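PDB 1Q67: decapping protein involved in mRNA degradation-Dcp1p from Saccharomyces cerevisiae, which works with Dcp2 in the decapping complex that removes the 7-methylguanine cap from mRNA, committing the transcript to 5' to 3' decay. Local coordinates for residues B[42-47]-B[201-206]; B[59-64]-B[151-156]; B[63-68]-B[140-145]. All coordinates share one frame; numbering follows the deposited sequence.

Overall arrangement
All three contacts belong to one beta sandwich capped by helix 208-223. Interactions 1 and 3 are buried antiparallel strand pairs, one in each sheet, and both combine a backbone ladder with aliphatic packing on the face turned to that helix. Their other faces differ: in interaction 1 it carries aromatic rings that meet a second subunit, in interaction 3 a tyrosine folded over a glycine. Interaction 2 lies at the surface, where the chain passes from one sheet to the other, and relies on ring packing and a bridging water. It shares Gly63 and Val64 with interaction 3, and Gly63 N is probably bonded to Ala44 O of interaction 1.

Interaction 1: residues B[42-47]-B[201-206]; sequences PHASLY and YGIWIH
Ser45 and Trp204 trade two backbone hydrogen bonds, Ser45 N to Trp204 O at 2.8 Å and Trp204 N to Ser45 O at 2.9 Å, both with the donor in the carbonyl plane. Tyr47 and Gly202 form the next such ring, but its two bonds are unalike: Tyr47 N reaches Gly202 O almost head-on, whereas Gly202 N comes to Tyr47 O from well above the carbonyl plane, 43° out of it. At the other end, where the strand gives way to a turn, His206 N adds a fifth bond to His43 O at 3.1 Å. Ser45 OG looks elsewhere and is bonded to Lys58 NZ, which also lies against the Tyr47 ring as a cation-pi partner.

Strand 200-205 is the middle strand of the five-stranded antiparallel sheet and 43-50 is its neighbour, in a beta sandwich consistent with the PH clan in which the Dcp1 family is placed.

On the face bearing Ala44, Leu46, Ile203 and Ile205, the packing is aliphatic. Leu46 has CG anti to its N (chi1 -170°), which turns CD1 toward the neighbouring strand, 3.7 Å from Ile203 CG1; the two side chains cross obliquely. The other branch of Ile203, CG2, lies 3.8 Å from Ala44 CB, and Leu65 of the facing sheet packs on both Ala44 and Ile203.

The reverse face, with Ser45 and Gly202, also carries the Tyr47 and Trp204 rings. Gly202 O sits at the Tyr47 ring edge, 3.9 Å from CD1. Trp204 swings its indole toward His206, whose backbone N lies over one face near the rim, while Trp204 CH2 meets the edge of the His206 imidazole. Beyond them, His43, Trp204 and His206 meet rings of a second subunit: the two His206 rings come together, and each His43 meets Trp204 and His206 of the other copy.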
ATOM      1  N   PRO B  42     -11.386   0.041  -4.760  1.00 37.57           N
ATOM      2  CA  PRO B  42     -11.063  -0.441  -3.405  1.00 36.69           C
ATOM      3  C   PRO B  42      -9.619  -0.414  -2.924  1.00 36.78           C
ATOM      4  O   PRO B  42      -9.344  -0.005  -1.791  1.00 35.23           O
ATOM      5  CB  PRO B  42     -11.605  -1.879  -3.399  1.00 37.85           C
ATOM      6  CG  PRO B  42     -12.589  -1.911  -4.535  1.00 39.04           C
ATOM      7  CD  PRO B  42     -11.950  -1.050  -5.574  1.00 36.34           C
ATOM      8  N   HIS B  43      -8.699  -0.862  -3.771  1.00 36.83           N
ATOM      9  CA  HIS B  43      -7.304  -0.942  -3.365  1.00 38.71           C
ATOM     10  C   HIS B  43      -6.305  -0.345  -4.350  1.00 38.39           C
ATOM     11  O   HIS B  43      -6.196  -0.798  -5.489  1.00 40.43           O
ATOM     12  CB  HIS B  43      -6.962  -2.412  -3.112  1.00 40.46           C
ATOM     13  CG  HIS B  43      -8.002  -3.136  -2.312  1.00 44.76           C
ATOM     14  ND1 HIS B  43      -8.206  -2.902  -0.967  1.00 45.33           N
ATOM     15  CD2 HIS B  43      -8.943  -4.039  -2.681  1.00 45.85           C
ATOM     16  CE1 HIS B  43      -9.225  -3.627  -0.544  1.00 46.38           C
ATOM     17  NE2 HIS B  43      -9.692  -4.326  -1.564  1.00 47.99           N
ATOM     18  N   ALA B  44      -5.570   0.661  -3.893  1.00 35.17           N
ATOM     19  CA  ALA B  44      -4.565   1.326  -4.713  1.00 34.84           C
ATOM     20  C   ALA B  44      -3.399   1.699  -3.817  1.00 32.71           C
ATOM     21  O   ALA B  44      -3.597   2.150  -2.694  1.00 34.17           O
ATOM     22  CB  ALA B  44      -5.151   2.573  -5.358  1.00 32.07           C
ATOM     23  N   SER B  45      -2.184   1.505  -4.312  1.00 31.91           N
ATOM     24  CA  SER B  45      -0.993   1.813  -3.533  1.00 32.48           C
ATOM     25  C   SER B  45      -0.180   2.877  -4.277  1.00 32.99           C
ATOM     26  O   SER B  45       0.012   2.788  -5.490  1.00 32.59           O
ATOM     27  CB  SER B  45      -0.170   0.535  -3.323  1.00 30.08           C
ATOM     28  OG  SER B  45       0.905   0.776  -2.436  1.00 35.46           O
ATOM     29  N   LEU B  46       0.302   3.869  -3.536  1.00 33.03           N
ATOM     30  CA  LEU B  46       1.035   4.989  -4.112  1.00 33.69           C
ATOM     31  C   LEU B  46       2.569   4.951  -4.042  1.00 33.88           C
ATOM     32  O   LEU B  46       3.157   4.654  -2.999  1.00 32.76           O
ATOM     33  CB  LEU B  46       0.542   6.290  -3.456  1.00 31.94           C
ATOM     34  CG  LEU B  46       1.015   7.596  -4.100  1.00 31.50           C
ATOM     35  CD1 LEU B  46       0.356   7.731  -5.479  1.00 30.66           C
ATOM     36  CD2 LEU B  46       0.646   8.781  -3.233  1.00 30.44           C
ATOM     37  N   TYR B  47       3.201   5.267  -5.173  1.00 33.52           N
ATOM     38  CA  TYR B  47       4.655   5.332  -5.280  1.00 34.01           C
ATOM     39  C   TYR B  47       5.022   6.648  -5.955  1.00 34.87           C
ATOM     40  O   TYR B  47       4.220   7.230  -6.685  1.00 32.76           O
ATOM     41  CB  TYR B  47       5.225   4.209  -6.149  1.00 33.63           C
ATOM     42  CG  TYR B  47       4.988   2.809  -5.651  1.00 35.82           C
ATOM     43  CD1 TYR B  47       3.739   2.202  -5.784  1.00 34.88           C
ATOM     44  CD2 TYR B  47       6.023   2.074  -5.073  1.00 34.64           C
ATOM     45  CE1 TYR B  47       3.529   0.897  -5.360  1.00 35.80           C
ATOM     46  CE2 TYR B  47       5.824   0.769  -4.648  1.00 35.73           C
ATOM     47  CZ  TYR B  47       4.578   0.186  -4.794  1.00 37.07           C
ATOM     48  OH  TYR B  47       4.382  -1.116  -4.393  1.00 40.07           O
ATOM     49  N   TYR B 201       4.120  10.222 -10.212  1.00 34.65           N
ATOM     50  CA  TYR B 201       3.616   9.257  -9.240  1.00 33.18           C
ATOM     51  C   TYR B 201       3.175   8.006  -9.970  1.00 33.71           C
ATOM     52  O   TYR B 201       2.784   8.062 -11.140  1.00 33.28           O
ATOM     53  CB  TYR B 201       2.416   9.810  -8.456  1.00 31.66           C
ATOM     54  CG  TYR B 201       2.751  10.961  -7.545  1.00 34.84           C
ATOM     55  CD1 TYR B 201       2.783  12.272  -8.027  1.00 37.09           C
ATOM     56  CD2 TYR B 201       3.063  10.743  -6.202  1.00 34.66           C
ATOM     57  CE1 TYR B 201       3.117  13.339  -7.194  1.00 36.03           C
ATOM     58  CE2 TYR B 201       3.400  11.801  -5.365  1.00 36.32           C
ATOM     59  CZ  TYR B 201       3.425  13.095  -5.871  1.00 36.76           C
ATOM     60  OH  TYR B 201       3.766  14.143  -5.050  1.00 40.00           O
ATOM     61  N   GLY B 202       3.261   6.877  -9.272  1.00 34.32           N
ATOM     62  CA  GLY B 202       2.836   5.607  -9.827  1.00 33.74           C
ATOM     63  C   GLY B 202       1.770   5.039  -8.900  1.00 34.71           C
ATOM     64  O   GLY B 202       1.931   5.039  -7.681  1.00 34.26           O
ATOM     65  N   ILE B 203       0.667   4.570  -9.462  1.00 35.38           N
ATOM     66  CA  ILE B 203      -0.384   4.016  -8.637  1.00 35.80           C
ATOM     67  C   ILE B 203      -0.658   2.574  -9.034  1.00 35.90           C
ATOM     68  O   ILE B 203      -1.056   2.309 -10.167  1.00 33.99           O
ATOM     69  CB  ILE B 203      -1.699   4.826  -8.765  1.00 36.73           C
ATOM     70  CG1 ILE B 203      -1.455   6.298  -8.419  1.00 35.61           C
ATOM     71  CG2 ILE B 203      -2.750   4.257  -7.816  1.00 37.94           C
ATOM     72  CD1 ILE B 203      -2.669   7.187  -8.654  1.00 35.39           C
ATOM     73  N   TRP B 204      -0.421   1.645  -8.106  1.00 36.41           N
ATOM     74  CA  TRP B 204      -0.690   0.232  -8.365  1.00 38.01           C
ATOM     75  C   TRP B 204      -2.139   0.000  -7.970  1.00 37.52           C
ATOM     76  O   TRP B 204      -2.532   0.278  -6.839  1.00 39.10           O
ATOM     77  CB  TRP B 204       0.206  -0.687  -7.522  1.00 40.25           C
ATOM     78  CG  TRP B 204      -0.092  -2.145  -7.763  1.00 44.49           C
ATOM     79  CD1 TRP B 204       0.310  -2.895  -8.829  1.00 46.14           C
ATOM     80  CD2 TRP B 204      -0.957  -2.990  -6.985  1.00 45.95           C
ATOM     81  NE1 TRP B 204      -0.254  -4.147  -8.771  1.00 47.59           N
ATOM     82  CE2 TRP B 204      -1.034  -4.234  -7.646  1.00 47.91           C
ATOM     83  CE3 TRP B 204      -1.671  -2.817  -5.789  1.00 49.63           C
ATOM     84  CZ2 TRP B 204      -1.806  -5.304  -7.158  1.00 50.04           C
ATOM     85  CZ3 TRP B 204      -2.441  -3.887  -5.297  1.00 50.08           C
ATOM     86  CH2 TRP B 204      -2.497  -5.112  -5.983  1.00 48.60           C
ATOM     87  N   ILE B 205      -2.934  -0.507  -8.900  1.00 38.98           N
ATOM     88  CA  ILE B 205      -4.335  -0.757  -8.622  1.00 42.44           C
ATOM     89  C   ILE B 205      -4.632  -2.253  -8.708  1.00 44.10           C
ATOM     90  O   ILE B 205      -4.347  -2.895  -9.713  1.00 43.04           O
ATOM     91  CB  ILE B 205      -5.231   0.019  -9.606  1.00 43.25           C
ATOM     92  CG1 ILE B 205      -4.983   1.527  -9.441  1.00 42.52           C
ATOM     93  CG2 ILE B 205      -6.692  -0.325  -9.359  1.00 43.19           C
ATOM     94  CD1 ILE B 205      -5.729   2.397 -10.435  1.00 44.90           C
ATOM     95  N   HIS B 206      -5.203  -2.797  -7.636  1.00 47.49           N
ATOM     96  CA  HIS B 206      -5.512  -4.219  -7.579  1.00 51.04           C
ATOM     97  C   HIS B 206      -6.522  -4.682  -8.628  1.00 51.70           C
ATOM     98  O   HIS B 206      -6.287  -5.674  -9.308  1.00 52.27           O
ATOM     99  CB  HIS B 206      -6.013  -4.604  -6.188  1.00 54.79           C
ATOM    100  CG  HIS B 206      -6.139  -6.082  -5.995  1.00 59.53           C
ATOM    101  ND1 HIS B 206      -5.043  -6.916  -5.917  1.00 61.55           N
ATOM    102  CD2 HIS B 206      -7.228  -6.884  -5.945  1.00 60.40           C
ATOM    103  CE1 HIS B 206      -5.453  -8.169  -5.833  1.00 61.06           C
ATOM    104  NE2 HIS B 206      -6.773  -8.177  -5.849  1.00 61.10           N
TER

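Interaction 2: residues B[59-64]-B[151-156]; sequences LEYQGV and DNFSMG
Phe153 sets its CB over one face of the Tyr61 ring, 3.8 Å from the ring centroid and 18° off the normal, a CH-pi contact displaced toward the CG side; Tyr61 CG to Phe153 CB is 3.7 Å. With CG of Phe153 anti to its N (chi1 174°), the phenyl group runs on past the tyrosine; the two side chains cross at about a right angle and the rings meet obliquely, planes 56° apart, through Phe153 CD1 and the CD1-CE1 side of Tyr61. The CE2 side is pressed against the partner's backbone: Tyr61 CE2 lies 3.1 Å from Asn152 O, and Asp151 CB approaches the same carbon at 3.8 Å.

The polar link is a single water, which donates to Glu60 O and to Asp151 OD2, 2.8 Å from each. It ties the acidic side chain to the turn, although the Glu60 and Asp151 carboxylates stand close enough that they would probably repel weakly.

Further out, Asn146 steadies the turn by donating ND2 to Glu60 O and accepting Gln62 N on OD1. The Phe153 ring continues onto Tyr201, and its side chain packs on Leu46. This is a corner of the beta sandwich, where outermost strand 152-157 of one sheet packs against the short strand 61-62, on the chain passing over from the other.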
ATOM      1  N   LEU B  59       5.422   5.232  -1.140  1.00 35.12           N
ATOM      2  CA  LEU B  59       4.956   6.263  -0.218  1.00 36.32           C
ATOM      3  C   LEU B  59       3.965   5.627   0.755  1.00 37.10           C
ATOM      4  O   LEU B  59       3.392   4.576   0.464  1.00 36.44           O
ATOM      5  CB  LEU B  59       4.279   7.412  -0.971  1.00 37.18           C
ATOM      6  CG  LEU B  59       5.133   8.195  -1.972  1.00 36.57           C
ATOM      7  CD1 LEU B  59       4.339   9.399  -2.462  1.00 34.96           C
ATOM      8  CD2 LEU B  59       6.437   8.647  -1.311  1.00 34.89           C
ATOM      9  N   GLU B  60       3.749   6.276   1.894  1.00 37.15           N
ATOM     10  CA  GLU B  60       2.852   5.745   2.919  1.00 40.70           C
ATOM     11  C   GLU B  60       1.357   5.882   2.645  1.00 38.78           C
ATOM     12  O   GLU B  60       0.598   6.260   3.533  1.00 40.44           O
ATOM     13  CB  GLU B  60       3.169   6.389   4.277  1.00 43.44           C
ATOM     14  CG  GLU B  60       4.598   6.173   4.754  1.00 50.44           C
ATOM     15  CD  GLU B  60       4.769   6.415   6.254  1.00 54.84           C
ATOM     16  OE1 GLU B  60       4.338   7.486   6.752  1.00 54.62           O
ATOM     17  OE2 GLU B  60       5.343   5.528   6.933  1.00 55.86           O
ATOM     18  N   TYR B  61       0.923   5.587   1.429  1.00 37.51           N
ATOM     19  CA  TYR B  61      -0.498   5.689   1.122  1.00 34.60           C
ATOM     20  C   TYR B  61      -0.978   4.511   0.299  1.00 34.32           C
ATOM     21  O   TYR B  61      -0.389   4.185  -0.736  1.00 35.28           O
ATOM     22  CB  TYR B  61      -0.807   6.988   0.370  1.00 34.95           C
ATOM     23  CG  TYR B  61      -0.406   8.239   1.115  1.00 33.49           C
ATOM     24  CD1 TYR B  61       0.815   8.857   0.856  1.00 35.11           C
ATOM     25  CD2 TYR B  61      -1.236   8.794   2.091  1.00 31.91           C
ATOM     26  CE1 TYR B  61       1.210   9.996   1.549  1.00 35.37           C
ATOM     27  CE2 TYR B  61      -0.855   9.938   2.799  1.00 33.45           C
ATOM     28  CZ  TYR B  61       0.375  10.530   2.519  1.00 35.77           C
ATOM     29  OH  TYR B  61       0.784  11.650   3.197  1.00 37.98           O
ATOM     30  N   GLN B  62      -2.037   3.869   0.787  1.00 32.92           N
ATOM     31  CA  GLN B  62      -2.665   2.715   0.131  1.00 33.95           C
ATOM     32  C   GLN B  62      -4.083   2.667   0.674  1.00 32.96           C
ATOM     33  O   GLN B  62      -4.297   2.873   1.867  1.00 32.70           O
ATOM     34  CB  GLN B  62      -2.016   1.381   0.521  1.00 35.78           C
ATOM     35  CG  GLN B  62      -0.526   1.382   0.700  1.00 41.57           C
ATOM     36  CD  GLN B  62      -0.078   2.258   1.840  1.00 36.91           C
ATOM     37  OE1 GLN B  62      -0.759   2.377   2.860  1.00 41.92           O
ATOM     38  NE2 GLN B  62       1.078   2.870   1.680  1.00 39.36           N
ATOM     39  N   GLY B  63      -5.040   2.360  -0.186  1.00 31.53           N
ATOM     40  CA  GLY B  63      -6.418   2.298   0.255  1.00 31.60           C
ATOM     41  C   GLY B  63      -7.378   2.624  -0.865  1.00 31.89           C
ATOM     42  O   GLY B  63      -7.101   2.339  -2.028  1.00 32.77           O
ATOM     43  N   VAL B  64      -8.510   3.222  -0.518  1.00 32.71           N
ATOM     44  CA  VAL B  64      -9.509   3.578  -1.507  1.00 34.07           C
ATOM     45  C   VAL B  64      -9.051   4.782  -2.332  1.00 34.54           C
ATOM     46  O   VAL B  64      -8.626   5.806  -1.785  1.00 33.42           O
ATOM     47  CB  VAL B  64     -10.861   3.906  -0.844  1.00 34.08           C
ATOM     48  CG1 VAL B  64     -11.892   4.222  -1.916  1.00 34.14           C
ATOM     49  CG2 VAL B  64     -11.338   2.722  -0.010  1.00 34.78           C
ATOM     50  N   ASP B 151      -4.458   8.216   7.204  1.00 45.10           N
ATOM     51  CA  ASP B 151      -3.763   9.110   6.279  1.00 45.79           C
ATOM     52  C   ASP B 151      -4.437   9.223   4.909  1.00 43.06           C
ATOM     53  O   ASP B 151      -4.994   8.252   4.402  1.00 40.65           O
ATOM     54  CB  ASP B 151      -2.312   8.657   6.082  1.00 48.46           C
ATOM     55  CG  ASP B 151      -1.492   8.729   7.363  1.00 52.89           C
ATOM     56  OD1 ASP B 151      -1.961   9.364   8.339  1.00 53.44           O
ATOM     57  OD2 ASP B 151      -0.372   8.156   7.384  1.00 52.17           O
ATOM     58  N   ASN B 152      -4.380  10.417   4.324  1.00 42.03           N
ATOM     59  CA  ASN B 152      -4.943  10.665   2.996  1.00 41.29           C
ATOM     60  C   ASN B 152      -3.895  11.318   2.092  1.00 40.46           C
ATOM     61  O   ASN B 152      -3.040  12.067   2.559  1.00 39.59           O
ATOM     62  CB  ASN B 152      -6.141  11.625   3.045  1.00 40.96           C
ATOM     63  CG  ASN B 152      -7.265  11.142   3.942  1.00 41.72           C
ATOM     64  OD1 ASN B 152      -7.634   9.971   3.932  1.00 39.70           O
ATOM     65  ND2 ASN B 152      -7.836  12.064   4.705  1.00 40.71           N
ATOM     66  N   PHE B 153      -3.979  11.019   0.797  1.00 37.82           N
ATOM     67  CA  PHE B 153      -3.108  11.616  -0.205  1.00 36.00           C
ATOM     68  C   PHE B 153      -4.050  12.341  -1.163  1.00 36.23           C
ATOM     69  O   PHE B 153      -5.015  11.748  -1.652  1.00 35.38           O
ATOM     70  CB  PHE B 153      -2.323  10.563  -0.997  1.00 34.65           C
ATOM     71  CG  PHE B 153      -1.526  11.148  -2.140  1.00 33.97           C
ATOM     72  CD1 PHE B 153      -0.295  11.754  -1.909  1.00 33.91           C
ATOM     73  CD2 PHE B 153      -2.046  11.161  -3.435  1.00 35.13           C
ATOM     74  CE1 PHE B 153       0.412  12.372  -2.948  1.00 35.97           C
ATOM     75  CE2 PHE B 153      -1.350  11.778  -4.487  1.00 34.01           C
ATOM     76  CZ  PHE B 153      -0.121  12.385  -4.245  1.00 34.52           C
ATOM     77  N   SER B 154      -3.778  13.617  -1.421  1.00 37.54           N
ATOM     78  CA  SER B 154      -4.611  14.413  -2.324  1.00 39.32           C
ATOM     79  C   SER B 154      -3.831  14.985  -3.493  1.00 39.43           C
ATOM     80  O   SER B 154      -2.686  15.401  -3.336  1.00 40.13           O
ATOM     81  CB  SER B 154      -5.261  15.585  -1.583  1.00 39.64           C
ATOM     82  OG  SER B 154      -6.429  15.170  -0.915  1.00 43.59           O
ATOM     83  N   MET B 155      -4.469  15.011  -4.659  1.00 39.89           N
ATOM     84  CA  MET B 155      -3.868  15.566  -5.870  1.00 40.24           C
ATOM     85  C   MET B 155      -4.954  16.259  -6.691  1.00 38.33           C
ATOM     86  O   MET B 155      -6.013  15.680  -6.949  1.00 37.50           O
ATOM     87  CB  MET B 155      -3.220  14.470  -6.724  1.00 41.20           C
ATOM     88  CG  MET B 155      -2.492  15.029  -7.940  1.00 45.87           C
ATOM     89  SD  MET B 155      -1.885  13.791  -9.118  1.00 52.17           S
ATOM     90  CE  MET B 155      -0.480  13.137  -8.214  1.00 51.53           C
ATOM     91  N   GLY B 156      -4.693  17.498  -7.094  1.00 37.19           N
ATOM     92  CA  GLY B 156      -5.669  18.227  -7.891  1.00 35.67           C
ATOM     93  C   GLY B 156      -5.495  17.941  -9.370  1.00 34.79           C
ATOM     94  O   GLY B 156      -4.382  17.687  -9.826  1.00 34.64           O
TER
HETATM   95  O   HOH W   1       0.457   5.694   6.276  1.00 38.69           O

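Interaction 3: residues B[63-68]-B[140-145]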
ATOM      1  N   GLY B  63      -5.040   2.360  -0.186  1.00 31.53           N
ATOM      2  CA  GLY B  63      -6.418   2.298   0.255  1.00 31.60           C
ATOM      3  C   GLY B  63      -7.378   2.624  -0.865  1.00 31.89           C
ATOM      4  O   GLY B  63      -7.101   2.339  -2.028  1.00 32.77           O
ATOM      5  N   VAL B  64      -8.510   3.222  -0.518  1.00 32.71           N
ATOM      6  CA  VAL B  64      -9.509   3.578  -1.507  1.00 34.07           C
ATOM      7  C   VAL B  64      -9.051   4.782  -2.332  1.00 34.54           C
ATOM      8  O   VAL B  64      -8.626   5.806  -1.785  1.00 33.42           O
ATOM      9  CB  VAL B  64     -10.861   3.906  -0.844  1.00 34.08           C
ATOM     10  CG1 VAL B  64     -11.892   4.222  -1.916  1.00 34.14           C
ATOM     11  CG2 VAL B  64     -11.338   2.722  -0.010  1.00 34.78           C
ATOM     12  N   LEU B  65      -9.138   4.640  -3.651  1.00 34.13           N
ATOM     13  CA  LEU B  65      -8.746   5.693  -4.572  1.00 35.25           C
ATOM     14  C   LEU B  65      -9.999   6.222  -5.248  1.00 34.67           C
ATOM     15  O   LEU B  65     -10.794   5.450  -5.779  1.00 35.08           O
ATOM     16  CB  LEU B  65      -7.776   5.146  -5.626  1.00 38.23           C
ATOM     17  CG  LEU B  65      -7.518   5.962  -6.906  1.00 39.11           C
ATOM     18  CD1 LEU B  65      -6.881   7.297  -6.574  1.00 38.65           C
ATOM     19  CD2 LEU B  65      -6.600   5.165  -7.818  1.00 37.33           C
ATOM     20  N   ALA B  66     -10.188   7.535  -5.215  1.00 31.52           N
ATOM     21  CA  ALA B  66     -11.351   8.126  -5.853  1.00 31.96           C
ATOM     22  C   ALA B  66     -10.968   9.355  -6.663  1.00 32.27           C
ATOM     23  O   ALA B  66     -10.019  10.060  -6.322  1.00 31.66           O
ATOM     24  CB  ALA B  66     -12.399   8.514  -4.806  1.00 30.53           C
ATOM     25  N   ILE B  67     -11.718   9.587  -7.737  1.00 31.74           N
ATOM     26  CA  ILE B  67     -11.539  10.745  -8.598  1.00 32.35           C
ATOM     27  C   ILE B  67     -12.909  11.398  -8.606  1.00 32.74           C
ATOM     28  O   ILE B  67     -13.926  10.744  -8.845  1.00 34.20           O
ATOM     29  CB  ILE B  67     -11.119  10.343 -10.009  1.00 33.02           C
ATOM     30  CG1 ILE B  67      -9.693   9.794  -9.952  1.00 31.64           C
ATOM     31  CG2 ILE B  67     -11.195  11.551 -10.948  1.00 30.24           C
ATOM     32  CD1 ILE B  67      -9.258   9.139 -11.210  1.00 37.93           C
ATOM     33  N   TYR B  68     -12.942  12.691  -8.330  1.00 31.51           N
ATOM     34  CA  TYR B  68     -14.219  13.367  -8.238  1.00 31.17           C
ATOM     35  C   TYR B  68     -14.188  14.778  -8.801  1.00 31.87           C
ATOM     36  O   TYR B  68     -13.128  15.387  -8.932  1.00 32.10           O
ATOM     37  CB  TYR B  68     -14.626  13.410  -6.765  1.00 29.10           C
ATOM     38  CG  TYR B  68     -13.566  14.050  -5.905  1.00 29.73           C
ATOM     39  CD1 TYR B  68     -13.638  15.400  -5.569  1.00 31.32           C
ATOM     40  CD2 TYR B  68     -12.473  13.314  -5.442  1.00 31.07           C
ATOM     41  CE1 TYR B  68     -12.662  16.001  -4.791  1.00 29.71           C
ATOM     42  CE2 TYR B  68     -11.475  13.913  -4.665  1.00 29.92           C
ATOM     43  CZ  TYR B  68     -11.587  15.260  -4.342  1.00 31.35           C
ATOM     44  OH  TYR B  68     -10.637  15.876  -3.556  1.00 34.01           O
ATOM     45  N   TYR B 140     -11.105  19.041 -10.815  1.00 35.67           N
ATOM     46  CA  TYR B 140     -11.238  17.661 -10.374  1.00 35.19           C
ATOM     47  C   TYR B 140     -10.183  17.338  -9.342  1.00 34.54           C
ATOM     48  O   TYR B 140      -9.176  18.037  -9.221  1.00 35.84           O
ATOM     49  CB  TYR B 140     -11.095  16.703 -11.560  1.00 34.61           C
ATOM     50  CG  TYR B 140     -11.786  17.196 -12.805  1.00 33.35           C
ATOM     51  CD1 TYR B 140     -11.049  17.636 -13.913  1.00 34.79           C
ATOM     52  CD2 TYR B 140     -13.174  17.256 -12.873  1.00 34.01           C
ATOM     53  CE1 TYR B 140     -11.684  18.125 -15.054  1.00 32.91           C
ATOM     54  CE2 TYR B 140     -13.818  17.743 -14.002  1.00 33.97           C
ATOM     55  CZ  TYR B 140     -13.072  18.176 -15.089  1.00 35.38           C
ATOM     56  OH  TYR B 140     -13.724  18.654 -16.203  1.00 38.27           O
ATOM     57  N   GLY B 141     -10.433  16.283  -8.581  1.00 33.57           N
ATOM     58  CA  GLY B 141      -9.489  15.890  -7.562  1.00 30.38           C
ATOM     59  C   GLY B 141      -9.336  14.392  -7.501  1.00 30.61           C
ATOM     60  O   GLY B 141     -10.214  13.632  -7.909  1.00 30.68           O
ATOM     61  N   LEU B 142      -8.187  13.967  -7.006  1.00 31.39           N
ATOM     62  CA  LEU B 142      -7.903  12.555  -6.834  1.00 31.88           C
ATOM     63  C   LEU B 142      -7.527  12.412  -5.362  1.00 32.25           C
ATOM     64  O   LEU B 142      -6.839  13.268  -4.796  1.00 31.06           O
ATOM     65  CB  LEU B 142      -6.747  12.122  -7.743  1.00 30.85           C
ATOM     66  CG  LEU B 142      -6.170  10.715  -7.558  1.00 34.53           C
ATOM     67  CD1 LEU B 142      -5.521  10.241  -8.859  1.00 33.43           C
ATOM     68  CD2 LEU B 142      -5.145  10.731  -6.423  1.00 33.01           C
ATOM     69  N   ILE B 143      -8.004  11.345  -4.736  1.00 32.67           N
ATOM     70  CA  ILE B 143      -7.688  11.124  -3.340  1.00 32.52           C
ATOM     71  C   ILE B 143      -7.549   9.640  -3.026  1.00 31.48           C
ATOM     72  O   ILE B 143      -8.227   8.802  -3.606  1.00 32.08           O
ATOM     73  CB  ILE B 143      -8.777  11.763  -2.433  1.00 31.89           C
ATOM     74  CG1 ILE B 143      -8.333  11.732  -0.974  1.00 31.57           C
ATOM     75  CG2 ILE B 143     -10.117  11.053  -2.629  1.00 28.45           C
ATOM     76  CD1 ILE B 143      -9.290  12.460  -0.042  1.00 33.36           C
ATOM     77  N   ILE B 144      -6.614   9.327  -2.141  1.00 32.34           N
ATOM     78  CA  ILE B 144      -6.411   7.964  -1.694  1.00 32.48           C
ATOM     79  C   ILE B 144      -6.617   8.013  -0.181  1.00 33.79           C
ATOM     80  O   ILE B 144      -5.946   8.776   0.525  1.00 33.03           O
ATOM     81  CB  ILE B 144      -5.004   7.451  -2.006  1.00 31.70           C
ATOM     82  CG1 ILE B 144      -4.823   7.315  -3.524  1.00 30.60           C
ATOM     83  CG2 ILE B 144      -4.802   6.093  -1.343  1.00 30.30           C
ATOM     84  CD1 ILE B 144      -3.418   6.954  -3.934  1.00 30.67           C
ATOM     85  N   LEU B 145      -7.561   7.215   0.305  1.00 33.51           N
ATOM     86  CA  LEU B 145      -7.873   7.185   1.729  1.00 35.13           C
ATOM     87  C   LEU B 145      -7.327   5.906   2.342  1.00 34.47           C
ATOM     88  O   LEU B 145      -7.833   4.826   2.050  1.00 34.89           O
ATOM     89  CB  LEU B 145      -9.392   7.234   1.926  1.00 35.48           C
ATOM     90  CG  LEU B 145     -10.150   8.406   1.286  1.00 39.81           C
ATOM     91  CD1 LEU B 145     -11.548   7.977   0.893  1.00 42.44           C
ATOM     92  CD2 LEU B 145     -10.201   9.567   2.245  1.00 41.16           C
TER
HETATM   93  O   HOH W   2      -7.992  15.436  -3.349  1.00 44.29           O
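Tyr68 lays one face of its ring over Gly141, a bump set into the hollow of a residue without a side chain: Gly141 CA stands 4.1 Å from the ring centroid, 20° off the normal, in a CH-pi contact. The ring gets there because CG sits between the backbone N and the carbonyl carbon (chi1 55°), folding it back over the partner strand. A CB on Gly141 would run into Tyr68 CZ. Beside the glycine, Ile143 pushes CG2 to 3.8 Å from Tyr68 CE2, and also to 4.0 Å from Ala66 CB, whose small size accommodates it.

On the reverse face Leu65 supplies the bump. Its CD1 drops between Leu142 and Ile144, 3.6 Å from Leu142 CG and 3.7 Å from Ile144 CG1, and helix 208-223 closes over Leu65 and Ile67 through Ile214. At the corner before Val64, Gly63 CA nestles against Leu145 O at 3.4 Å, where a side chain would collide with that oxygen.

Tyr68 OH is held by Asp31 and by a water that donates to it and, at 2.9 Å, to Leu142 O. A leucine in place of Tyr68 would probably uncover the Gly141 backbone and leave Asp31 and the water without their hydroxyl partner.

Six backbone hydrogen bonds join strands 64-70 and 140-146, the central pair of the four-stranded sheet; the one from Val64 N to Leu145 O is the most bent, at 138°. The ladder and the neighbouring strands on each side share out the backbone polarity. Chemically, the Leu65 face is the apolar interior, while the Tyr68 face is mixed, hydrocarbon beside a buried hydroxyl.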